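Local coordinates for protein N-acetyltransferase (PDB 4M85) that probably transfers an acetyl group from acetyl-coenzyme A to an amine, as a member of the GNAT family, at residues Met4-Arg9 / Val62-Asn67; Pro103-Glu108 / Glu174-Met179; Asp111-Ile116 / Lys146-Cys151. One frame throughout, in Å; residues are numbered along the deposited sequence.

In the fold
Read from the N terminus, the chain first closes on itself at interaction 1, where strand 60-65 returns, after a largely helical excursion, to pair antiparallel with strand 4-7. Interaction 2 opens later, at the loop 103-108, and closes only when the turn between the last two strands, 168-175 and 178-184, comes back to it. Interaction 3 is nested inside that loop: strands 114-121 and 147-152, connected through helix 130-140, pair side by side in parallel. All three reach the same mixed sheet. Interactions 1 and 2 lie on opposite sides of the chain's centre, their centres 29 Å apart, whereas interactions 2 and 3 touch, E108 bonding to Y115 and N150.

Interaction 1: Met4-Arg9 / Val62-Asn67; sequences MIRQAR and VYEVEN
R6 and E64 reach each other through contrasting torsions: CG of R6 stands between its backbone N and carbonyl carbon (chi1 52°), whereas that of E64 lies trans to its own N (chi1 -176°) and the chain runs on extended. The two side chains leave the same face of an antiparallel pair of strands, and R6 presents its guanidinium side-on, giving two N-H groups to a single oxygen. NE lies 2.6 Å from E64 OE1, met nearly along the C-O axis, and NH2 lies 2.9 Å from the same OE1 but approaches from above the carboxylate plane. The guanidinium and carboxylate planes are steeply inclined, 67° apart, although OE1 stays close to the guanidinium plane. V62 CG2 covers one guanidinium face and R9 NH1 lies over the opposite one. NH1 of R6 turns back to Q7 O at 3.0 Å and also forms a salt bridge with D12.

Beneath this polar cluster, M4 with E64 and R6 with V62 are hydrogen-bonded pairs; the bond from E64 N to M4 O is 2.8 Å long and nearly straight. I5 and Y63 form the non-hydrogen-bonded pair between them. Their side chains occupy the other face, where I5 CG1 comes within 3.4 Å of Y63 CD2, and both touch helix 130-140.

The chemistry implies that strand 4-7, at one edge of the sheet, is held by more than its backbone ladder: E64 and D12 together probably offset the charge of R6, and the bonds from NE, NH1 and NH2 would restrict rotation of its guanidinium.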
loop_
_atom_site.group_PDB
_atom_site.type_symbol
_atom_site.label_atom_id
_atom_site.label_comp_id
_atom_site.label_asym_id
_atom_site.label_seq_id
_atom_site.Cartn_x
_atom_site.Cartn_y
_atom_site.Cartn_z
ATOM N N MET A 4 -17.091 6.138 6.631
ATOM C CA MET A 4 -16.616 7.172 5.738
ATOM C C MET A 4 -15.262 6.915 5.102
ATOM O O MET A 4 -14.334 6.389 5.755
ATOM C CB MET A 4 -16.519 8.449 6.515
ATOM C CG MET A 4 -16.198 9.639 5.659
ATOM S SD MET A 4 -16.161 10.999 6.792
ATOM C CE MET A 4 -14.963 10.421 8.007
ATOM N N ILE A 5 -15.159 7.331 3.839
ATOM C CA ILE A 5 -13.916 7.298 3.090
ATOM C C ILE A 5 -13.332 8.706 3.130
ATOM O O ILE A 5 -14.002 9.680 2.778
ATOM C CB ILE A 5 -14.146 6.800 1.659
ATOM C CG1 ILE A 5 -14.578 5.324 1.687
ATOM C CG2 ILE A 5 -12.880 6.952 0.818
ATOM C CD1 ILE A 5 -15.218 4.870 0.396
ATOM N N ARG A 6 -12.105 8.814 3.627
ATOM C CA ARG A 6 -11.442 10.104 3.792
ATOM C C ARG A 6 -9.933 9.959 3.742
ATOM O O ARG A 6 -9.390 8.842 3.836
ATOM C CB ARG A 6 -11.826 10.728 5.143
ATOM C CG ARG A 6 -11.623 9.789 6.330
ATOM C CD ARG A 6 -11.485 10.499 7.674
ATOM N NE ARG A 6 -11.255 9.532 8.753
ATOM C CZ ARG A 6 -10.052 9.145 9.189
ATOM N NH1 ARG A 6 -8.934 9.625 8.659
ATOM N NH2 ARG A 6 -9.964 8.258 10.158
ATOM N N GLN A 7 -9.252 11.099 3.638
ATOM C CA GLN A 7 -7.805 11.117 3.708
ATOM C C GLN A 7 -7.371 10.626 5.068
ATOM O O GLN A 7 -7.983 10.946 6.085
ATOM C CB GLN A 7 -7.239 12.513 3.485
ATOM C CG GLN A 7 -7.115 12.937 2.040
ATOM C CD GLN A 7 -6.049 12.182 1.251
ATOM O OE1 GLN A 7 -6.219 11.990 0.049
ATOM N NE2 GLN A 7 -4.960 11.755 1.909
ATOM N N ALA A 8 -6.290 9.849 5.080
ATOM C CA ALA A 8 -5.664 9.410 6.312
ATOM C C ALA A 8 -5.202 10.636 7.094
ATOM O O ALA A 8 -4.928 11.684 6.512
ATOM C CB ALA A 8 -4.481 8.513 5.992
ATOM N N ARG A 9 -5.176 10.522 8.413
ATOM C CA ARG A 9 -4.581 11.532 9.266
ATOM C C ARG A 9 -3.456 10.873 10.050
ATOM O O ARG A 9 -3.415 9.647 10.147
ATOM C CB ARG A 9 -5.613 12.053 10.248
ATOM C CG ARG A 9 -6.826 12.731 9.627
ATOM C CD ARG A 9 -7.734 13.249 10.742
ATOM N NE ARG A 9 -9.104 13.478 10.274
ATOM C CZ ARG A 9 -10.171 12.727 10.574
ATOM N NH1 ARG A 9 -10.092 11.665 11.355
ATOM N NH2 ARG A 9 -11.350 13.062 10.080
ATOM N N VAL A 62 -8.477 6.099 3.821
ATOM C CA VAL A 62 -8.919 5.069 4.736
ATOM C C VAL A 62 -10.430 4.952 4.656
ATOM O O VAL A 62 -11.123 5.942 4.339
ATOM C CB VAL A 62 -8.483 5.323 6.203
ATOM C CG1 VAL A 62 -6.964 5.437 6.292
ATOM C CG2 VAL A 62 -9.100 6.592 6.768
ATOM N N TYR A 63 -10.901 3.735 4.936
ATOM C CA TYR A 63 -12.315 3.455 5.201
ATOM C C TYR A 63 -12.513 3.331 6.718
ATOM O O TYR A 63 -12.060 2.379 7.348
ATOM C CB TYR A 63 -12.772 2.185 4.490
ATOM C CG TYR A 63 -14.278 2.080 4.329
ATOM C CD1 TYR A 63 -15.094 1.760 5.416
ATOM C CD2 TYR A 63 -14.893 2.281 3.083
ATOM C CE1 TYR A 63 -16.484 1.652 5.275
ATOM C CE2 TYR A 63 -16.278 2.194 2.939
ATOM C CZ TYR A 63 -17.072 1.874 4.047
ATOM O OH TYR A 63 -18.449 1.752 3.928
ATOM N N GLU A 64 -13.176 4.325 7.282
ATOM C CA GLU A 64 -13.435 4.396 8.702
ATOM C C GLU A 64 -14.827 3.809 9.005
ATOM O O GLU A 64 -15.818 4.292 8.477
ATOM C CB GLU A 64 -13.345 5.851 9.143
ATOM C CG GLU A 64 -13.495 6.060 10.643
ATOM C CD GLU A 64 -13.598 7.512 11.009
ATOM O OE1 GLU A 64 -12.823 8.334 10.454
ATOM O OE2 GLU A 64 -14.469 7.832 11.852
ATOM N N VAL A 65 -14.863 2.763 9.827
ATOM C CA VAL A 65 -16.082 2.131 10.326
ATOM C C VAL A 65 -16.135 2.224 11.863
ATOM O O VAL A 65 -15.208 1.761 12.579
ATOM C CB VAL A 65 -16.129 0.612 9.977
ATOM C CG1 VAL A 65 -17.402 -0.031 10.508
ATOM C CG2 VAL A 65 -16.040 0.377 8.484
ATOM N N GLU A 66 -17.227 2.780 12.381
ATOM C CA GLU A 66 -17.425 2.852 13.833
ATOM C C GLU A 66 -16.192 3.451 14.523
ATOM O O GLU A 66 -15.672 2.884 15.490
ATOM C CB GLU A 66 -17.739 1.453 14.399
ATOM C CG GLU A 66 -19.094 0.920 13.972
ATOM C CD GLU A 66 -20.237 1.793 14.482
ATOM O OE1 GLU A 66 -20.259 2.086 15.701
ATOM O OE2 GLU A 66 -21.109 2.199 13.678
ATOM N N ASN A 67 -15.715 4.570 13.973
ATOM C CA ASN A 67 -14.554 5.300 14.483
ATOM C C ASN A 67 -13.212 4.558 14.399
ATOM O O ASN A 67 -12.244 4.989 14.995
ATOM C CB ASN A 67 -14.814 5.773 15.922
ATOM C CG ASN A 67 -16.161 6.453 16.069
ATOM O OD1 ASN A 67 -16.440 7.434 15.382
ATOM N ND2 ASN A 67 -17.012 5.926 16.948
#

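Interaction 2: Pro103-Glu108 / Glu174-Met179; sequences PLPVKE and ELYKHM
The apolar centre is the isobutyl end of L175: its CD2 meets V106 CG1 at 3.4 Å, tighter than usual for two methyl groups, and its CD1 rests 3.7 Å from E108 CG. The aliphatic part of E108 crosses L175 at about a right angle. Next to them the ring of Y176 reaches in from the turn: L104 CD2 approaches CE2 of the ring at 3.7 Å, while V106 CG2 packs against CZ as the two side chains run past each other in opposite directions. With CG trans to the carbonyl carbon (chi1 -46°), Y176 carries its hydroxyl to the backbone of the 103-108 loop.

There the polar edge begins. V106 N donates to Y176 OH over 3.2 Å, with an N-H...O angle of 159°. In turn, Y176 OH donates to a water 2.5 Å away, which lies at the ring's edge, in its plane; that water gives its own protons to V106 O and E108 OE2. The other carboxylate oxygen of E108, OE1, bonds to Y115 OH.

On the partner side, L175 and H178 exchange backbone bonds in both directions across a type I' turn with Y176 and K177 at its corners. This is the two-residue beta-hairpin motif, here linking strands 168-175 and 178-184 and docking its first corner residue on a loop that precedes strand 114-121.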
loop_
_atom_site.group_PDB
_atom_site.type_symbol
_atom_site.label_atom_id
_atom_site.label_comp_id
_atom_site.label_asym_id
_atom_site.label_seq_id
_atom_site.Cartn_x
_atom_site.Cartn_y
_atom_site.Cartn_z
ATOM N N PRO A 103 12.996 -1.064 2.843
ATOM C CA PRO A 103 12.179 -2.291 2.760
ATOM C C PRO A 103 11.741 -2.703 1.359
ATOM O O PRO A 103 11.500 -3.888 1.141
ATOM C CB PRO A 103 10.939 -1.979 3.612
ATOM C CG PRO A 103 11.055 -0.577 4.061
ATOM C CD PRO A 103 12.336 0.029 3.575
ATOM N N LEU A 104 11.659 -1.756 0.419
ATOM C CA LEU A 104 11.126 -2.044 -0.916
ATOM C C LEU A 104 11.923 -1.349 -2.037
ATOM O O LEU A 104 11.410 -0.442 -2.672
ATOM C CB LEU A 104 9.633 -1.645 -0.954
ATOM C CG LEU A 104 8.603 -2.532 -0.234
ATOM C CD1 LEU A 104 7.321 -1.748 0.031
ATOM C CD2 LEU A 104 8.268 -3.797 -1.020
ATOM N N PRO A 105 13.202 -1.759 -2.260
ATOM C CA PRO A 105 14.090 -1.154 -3.276
ATOM C C PRO A 105 13.646 -1.283 -4.728
ATOM O O PRO A 105 13.992 -0.412 -5.536
ATOM C CB PRO A 105 15.407 -1.924 -3.102
ATOM C CG PRO A 105 15.022 -3.208 -2.419
ATOM C CD PRO A 105 13.909 -2.808 -1.499
ATOM N N VAL A 106 12.903 -2.342 -5.060
ATOM C CA VAL A 106 12.496 -2.594 -6.433
ATOM C C VAL A 106 11.467 -1.549 -6.879
ATOM O O VAL A 106 10.564 -1.166 -6.106
ATOM C CB VAL A 106 11.958 -4.031 -6.618
ATOM C CG1 VAL A 106 11.580 -4.300 -8.082
ATOM C CG2 VAL A 106 13.001 -5.058 -6.166
ATOM N N LYS A 107 11.634 -1.086 -8.116
ATOM C CA LYS A 107 10.724 -0.170 -8.773
ATOM C C LYS A 107 9.534 -1.000 -9.255
ATOM O O LYS A 107 9.655 -1.765 -10.211
ATOM C CB LYS A 107 11.428 0.519 -9.966
ATOM C CG LYS A 107 10.728 1.761 -10.511
ATOM C CD LYS A 107 11.554 2.411 -11.622
ATOM C CE LYS A 107 10.921 3.694 -12.154
ATOM N NZ LYS A 107 9.883 3.439 -13.189
ATOM N N GLU A 108 8.392 -0.850 -8.586
ATOM C CA GLU A 108 7.192 -1.644 -8.890
ATOM C C GLU A 108 6.341 -1.039 -10.017
ATOM O O GLU A 108 5.565 -1.748 -10.627
ATOM C CB GLU A 108 6.327 -1.847 -7.613
ATOM C CG GLU A 108 7.061 -2.441 -6.403
ATOM C CD GLU A 108 6.174 -2.635 -5.169
ATOM O OE1 GLU A 108 4.928 -2.574 -5.293
ATOM O OE2 GLU A 108 6.708 -2.840 -4.056
ATOM N N GLU A 174 7.918 -9.603 -11.823
ATOM C CA GLU A 174 8.363 -10.388 -10.679
ATOM C C GLU A 174 8.859 -9.437 -9.618
ATOM O O GLU A 174 9.657 -8.553 -9.906
ATOM C CB GLU A 174 9.498 -11.358 -11.039
ATOM C CG GLU A 174 9.814 -12.307 -9.912
ATOM C CD GLU A 174 10.968 -13.257 -10.185
ATOM O OE1 GLU A 174 11.693 -13.087 -11.193
ATOM O OE2 GLU A 174 11.158 -14.159 -9.339
ATOM N N LEU A 175 8.406 -9.655 -8.395
ATOM C CA LEU A 175 8.764 -8.836 -7.255
ATOM C C LEU A 175 8.974 -9.746 -6.077
ATOM O O LEU A 175 8.050 -10.456 -5.677
ATOM C CB LEU A 175 7.628 -7.847 -6.934
ATOM C CG LEU A 175 7.331 -6.778 -7.982
ATOM C CD1 LEU A 175 6.172 -5.903 -7.510
ATOM C CD2 LEU A 175 8.545 -5.917 -8.216
ATOM N N TYR A 176 10.190 -9.721 -5.527
ATOM C CA TYR A 176 10.565 -10.540 -4.377
ATOM C C TYR A 176 10.109 -11.995 -4.522
ATOM O O TYR A 176 9.445 -12.534 -3.658
ATOM C CB TYR A 176 10.039 -9.874 -3.099
ATOM C CG TYR A 176 10.356 -8.384 -3.098
ATOM C CD1 TYR A 176 11.627 -7.932 -2.774
ATOM C CD2 TYR A 176 9.407 -7.449 -3.475
ATOM C CE1 TYR A 176 11.941 -6.589 -2.783
ATOM C CE2 TYR A 176 9.708 -6.099 -3.504
ATOM C CZ TYR A 176 10.973 -5.675 -3.153
ATOM O OH TYR A 176 11.292 -4.351 -3.183
ATOM N N LYS A 177 10.463 -12.606 -5.648
ATOM C CA LYS A 177 10.207 -14.027 -5.907
ATOM C C LYS A 177 8.724 -14.405 -6.030
ATOM O O LYS A 177 8.389 -15.585 -5.881
ATOM C CB LYS A 177 10.861 -14.940 -4.832
ATOM C CG LYS A 177 12.310 -14.610 -4.448
ATOM C CD LYS A 177 13.289 -14.731 -5.616
ATOM C CE LYS A 177 13.835 -16.147 -5.757
ATOM N NZ LYS A 177 14.192 -16.453 -7.179
ATOM N N HIS A 178 7.840 -13.433 -6.262
ATOM C CA HIS A 178 6.453 -13.745 -6.616
ATOM C C HIS A 178 6.083 -12.973 -7.868
ATOM O O HIS A 178 6.587 -11.862 -8.104
ATOM C CB HIS A 178 5.470 -13.439 -5.474
ATOM C CG HIS A 178 5.676 -14.280 -4.249
ATOM N ND1 HIS A 178 5.702 -13.753 -2.973
ATOM C CD2 HIS A 178 5.883 -15.613 -4.104
ATOM C CE1 HIS A 178 5.913 -14.720 -2.097
ATOM N NE2 HIS A 178 6.025 -15.859 -2.757
ATOM N N MET A 179 5.227 -13.578 -8.682
ATOM C CA MET A 179 4.804 -12.990 -9.943
ATOM C C MET A 179 3.480 -12.207 -9.792
ATOM O O MET A 179 2.544 -12.624 -9.085
ATOM C CB MET A 179 4.639 -14.099 -10.993
ATOM C CG MET A 179 4.968 -13.687 -12.414
ATOM S SD MET A 179 6.659 -13.066 -12.697
ATOM C CE MET A 179 7.586 -14.292 -11.822
HETATM O O HOH W 1 9.468 -2.894 -4.185
#

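Interaction 3: Asp111-Ile116 / Lys146-Cys151; sequences DDEYYI and KWSLNC
Y114 sits opposite W147 in a parallel ladder, its backbone bonding to the residues on either side, K146 and S148. Y114 N donates to K146 O at 2.7 Å, S148 N returns a bond to Y114 O, and I116 N reaches S148 O at 2.8 Å.

Among polar side chains, S148 OG donates to E113 OE1 over 2.6 Å, coming from well above the carboxylate plane. The bent chain of K146 brings NZ within 3.0 Å of D112 OD2, a salt bridge whose hydrogen bond is weak; the bridge from K146 NZ to E113 OE2 is long. N150 ND2 donates at 3.0 Å, tilted from the amide plane, to Y115 OH, the hydroxyl that E108 also engages, while N150 OD1 and E113 OE2 both reach H182.

Most of the apolar contacts gather round W147. Y114 CB stands over its six-membered ring in a CH-pi contact, 4.2 Å from the centroid, while the two aromatic planes lie obliquely at 63°. I116 CG1 adds a further touch.

These strands are the two arms of a beta-alpha-beta crossover: helix 130-140 covers I116 and W147 with L138, and strand 178-184 flanks 147-152 on its other side.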
loop_
_atom_site.group_PDB
_atom_site.type_symbol
_atom_site.label_atom_id
_atom_site.label_comp_id
_atom_site.label_asym_id
_atom_site.label_seq_id
_atom_site.Cartn_x
_atom_site.Cartn_y
_atom_site.Cartn_z
ATOM N N ASP A 111 6.886 5.298 -14.901
ATOM C CA ASP A 111 6.947 6.732 -14.686
ATOM C C ASP A 111 5.710 7.481 -15.146
ATOM O O ASP A 111 5.445 8.575 -14.646
ATOM C CB ASP A 111 8.186 7.312 -15.371
ATOM C CG ASP A 111 9.485 6.686 -14.870
ATOM O OD1 ASP A 111 9.565 6.297 -13.688
ATOM O OD2 ASP A 111 10.428 6.579 -15.665
ATOM N N ASP A 112 4.942 6.922 -16.077
ATOM C CA ASP A 112 3.706 7.595 -16.528
ATOM C C ASP A 112 2.451 7.149 -15.786
ATOM O O ASP A 112 1.333 7.392 -16.269
ATOM C CB ASP A 112 3.494 7.409 -18.042
ATOM C CG ASP A 112 3.251 5.957 -18.438
ATOM O OD1 ASP A 112 3.802 5.039 -17.790
ATOM O OD2 ASP A 112 2.533 5.738 -19.440
ATOM N N GLU A 113 2.626 6.538 -14.611
ATOM C CA GLU A 113 1.517 5.959 -13.832
ATOM C C GLU A 113 1.343 6.586 -12.461
ATOM O O GLU A 113 2.310 6.966 -11.814
ATOM C CB GLU A 113 1.733 4.441 -13.610
ATOM C CG GLU A 113 1.810 3.603 -14.877
ATOM C CD GLU A 113 2.272 2.184 -14.668
ATOM O OE1 GLU A 113 2.764 1.803 -13.570
ATOM O OE2 GLU A 113 2.166 1.434 -15.654
ATOM N N TYR A 114 0.087 6.682 -12.022
ATOM C CA TYR A 114 -0.218 6.883 -10.620
ATOM C C TYR A 114 -0.456 5.495 -10.007
ATOM O O TYR A 114 -1.517 4.871 -10.211
ATOM C CB TYR A 114 -1.396 7.829 -10.458
ATOM C CG TYR A 114 -1.256 8.688 -9.247
ATOM C CD1 TYR A 114 -0.674 9.953 -9.320
ATOM C CD2 TYR A 114 -1.678 8.215 -7.992
ATOM C CE1 TYR A 114 -0.523 10.732 -8.172
ATOM C CE2 TYR A 114 -1.550 8.986 -6.843
ATOM C CZ TYR A 114 -0.978 10.239 -6.932
ATOM O OH TYR A 114 -0.865 10.959 -5.763
ATOM N N TYR A 115 0.572 5.012 -9.305
ATOM C CA TYR A 115 0.657 3.626 -8.826
ATOM C C TYR A 115 -0.102 3.420 -7.538
ATOM O O TYR A 115 0.108 4.131 -6.554
ATOM C CB TYR A 115 2.130 3.216 -8.595
ATOM C CG TYR A 115 2.351 1.802 -8.093
ATOM C CD1 TYR A 115 1.829 0.701 -8.782
ATOM C CD2 TYR A 115 3.130 1.552 -6.956
ATOM C CE1 TYR A 115 2.058 -0.592 -8.350
ATOM C CE2 TYR A 115 3.365 0.268 -6.524
ATOM C CZ TYR A 115 2.812 -0.789 -7.220
ATOM O OH TYR A 115 3.026 -2.050 -6.805
ATOM N N ILE A 116 -0.967 2.413 -7.546
ATOM C CA ILE A 116 -1.676 1.991 -6.368
ATOM C C ILE A 116 -0.890 0.799 -5.826
ATOM O O ILE A 116 -0.965 -0.299 -6.358
ATOM C CB ILE A 116 -3.108 1.564 -6.705
ATOM C CG1 ILE A 116 -3.875 2.722 -7.364
ATOM C CG2 ILE A 116 -3.824 1.152 -5.437
ATOM C CD1 ILE A 116 -5.171 2.323 -8.016
ATOM N N LYS A 146 -3.266 7.957 -15.605
ATOM C CA LYS A 146 -3.229 6.510 -15.763
ATOM C C LYS A 146 -2.875 5.887 -14.427
ATOM O O LYS A 146 -1.772 6.094 -13.913
ATOM C CB LYS A 146 -2.202 6.100 -16.822
ATOM C CG LYS A 146 -2.019 4.591 -16.938
ATOM C CD LYS A 146 -1.735 4.136 -18.371
ATOM C CE LYS A 146 -0.344 4.502 -18.865
ATOM N NZ LYS A 146 0.703 3.938 -17.983
ATOM N N TRP A 147 -3.822 5.132 -13.866
ATOM C CA TRP A 147 -3.596 4.407 -12.633
ATOM C C TRP A 147 -3.051 3.029 -12.943
ATOM O O TRP A 147 -3.394 2.406 -13.962
ATOM C CB TRP A 147 -4.885 4.315 -11.823
ATOM C CG TRP A 147 -5.490 5.630 -11.475
ATOM C CD1 TRP A 147 -6.344 6.344 -12.232
ATOM C CD2 TRP A 147 -5.327 6.368 -10.258
ATOM N NE1 TRP A 147 -6.705 7.488 -11.602
ATOM C CE2 TRP A 147 -6.105 7.530 -10.377
ATOM C CE3 TRP A 147 -4.604 6.156 -9.084
ATOM C CZ2 TRP A 147 -6.176 8.486 -9.379
ATOM C CZ3 TRP A 147 -4.668 7.107 -8.093
ATOM C CH2 TRP A 147 -5.443 8.273 -8.250
ATOM N N SER A 148 -2.160 2.556 -12.095
ATOM C CA SER A 148 -1.654 1.194 -12.219
ATOM C C SER A 148 -1.644 0.435 -10.891
ATOM O O SER A 148 -1.687 1.029 -9.819
ATOM C CB SER A 148 -0.247 1.196 -12.826
ATOM O OG SER A 148 0.717 1.678 -11.924
ATOM N N LEU A 149 -1.595 -0.892 -10.991
ATOM C CA LEU A 149 -1.426 -1.749 -9.835
ATOM C C LEU A 149 -0.856 -3.090 -10.234
ATOM O O LEU A 149 -0.822 -3.438 -11.422
ATOM C CB LEU A 149 -2.718 -1.906 -9.035
ATOM C CG LEU A 149 -3.944 -2.574 -9.622
ATOM C CD1 LEU A 149 -3.759 -4.087 -9.734
ATOM C CD2 LEU A 149 -5.169 -2.248 -8.764
ATOM N N ASN A 150 -0.397 -3.817 -9.229
ATOM C CA ASN A 150 0.200 -5.127 -9.407
ATOM C C ASN A 150 -0.553 -6.205 -8.636
ATOM O O ASN A 150 -0.605 -6.185 -7.421
ATOM C CB ASN A 150 1.649 -5.060 -8.955
ATOM C CG ASN A 150 2.526 -4.306 -9.932
ATOM O OD1 ASN A 150 2.411 -4.477 -11.146
ATOM N ND2 ASN A 150 3.433 -3.485 -9.409
ATOM N N CYS A 151 -1.142 -7.150 -9.353
ATOM C CA CYS A 151 -2.041 -8.153 -8.755
ATOM C C CYS A 151 -1.363 -9.511 -8.747
ATOM O O CYS A 151 -1.039 -10.051 -9.801
ATOM C CB CYS A 151 -3.324 -8.247 -9.586
ATOM S SG CYS A 151 -4.595 -9.383 -8.963
HETATM O O HOH W 2 -0.267 -2.772 -6.475
#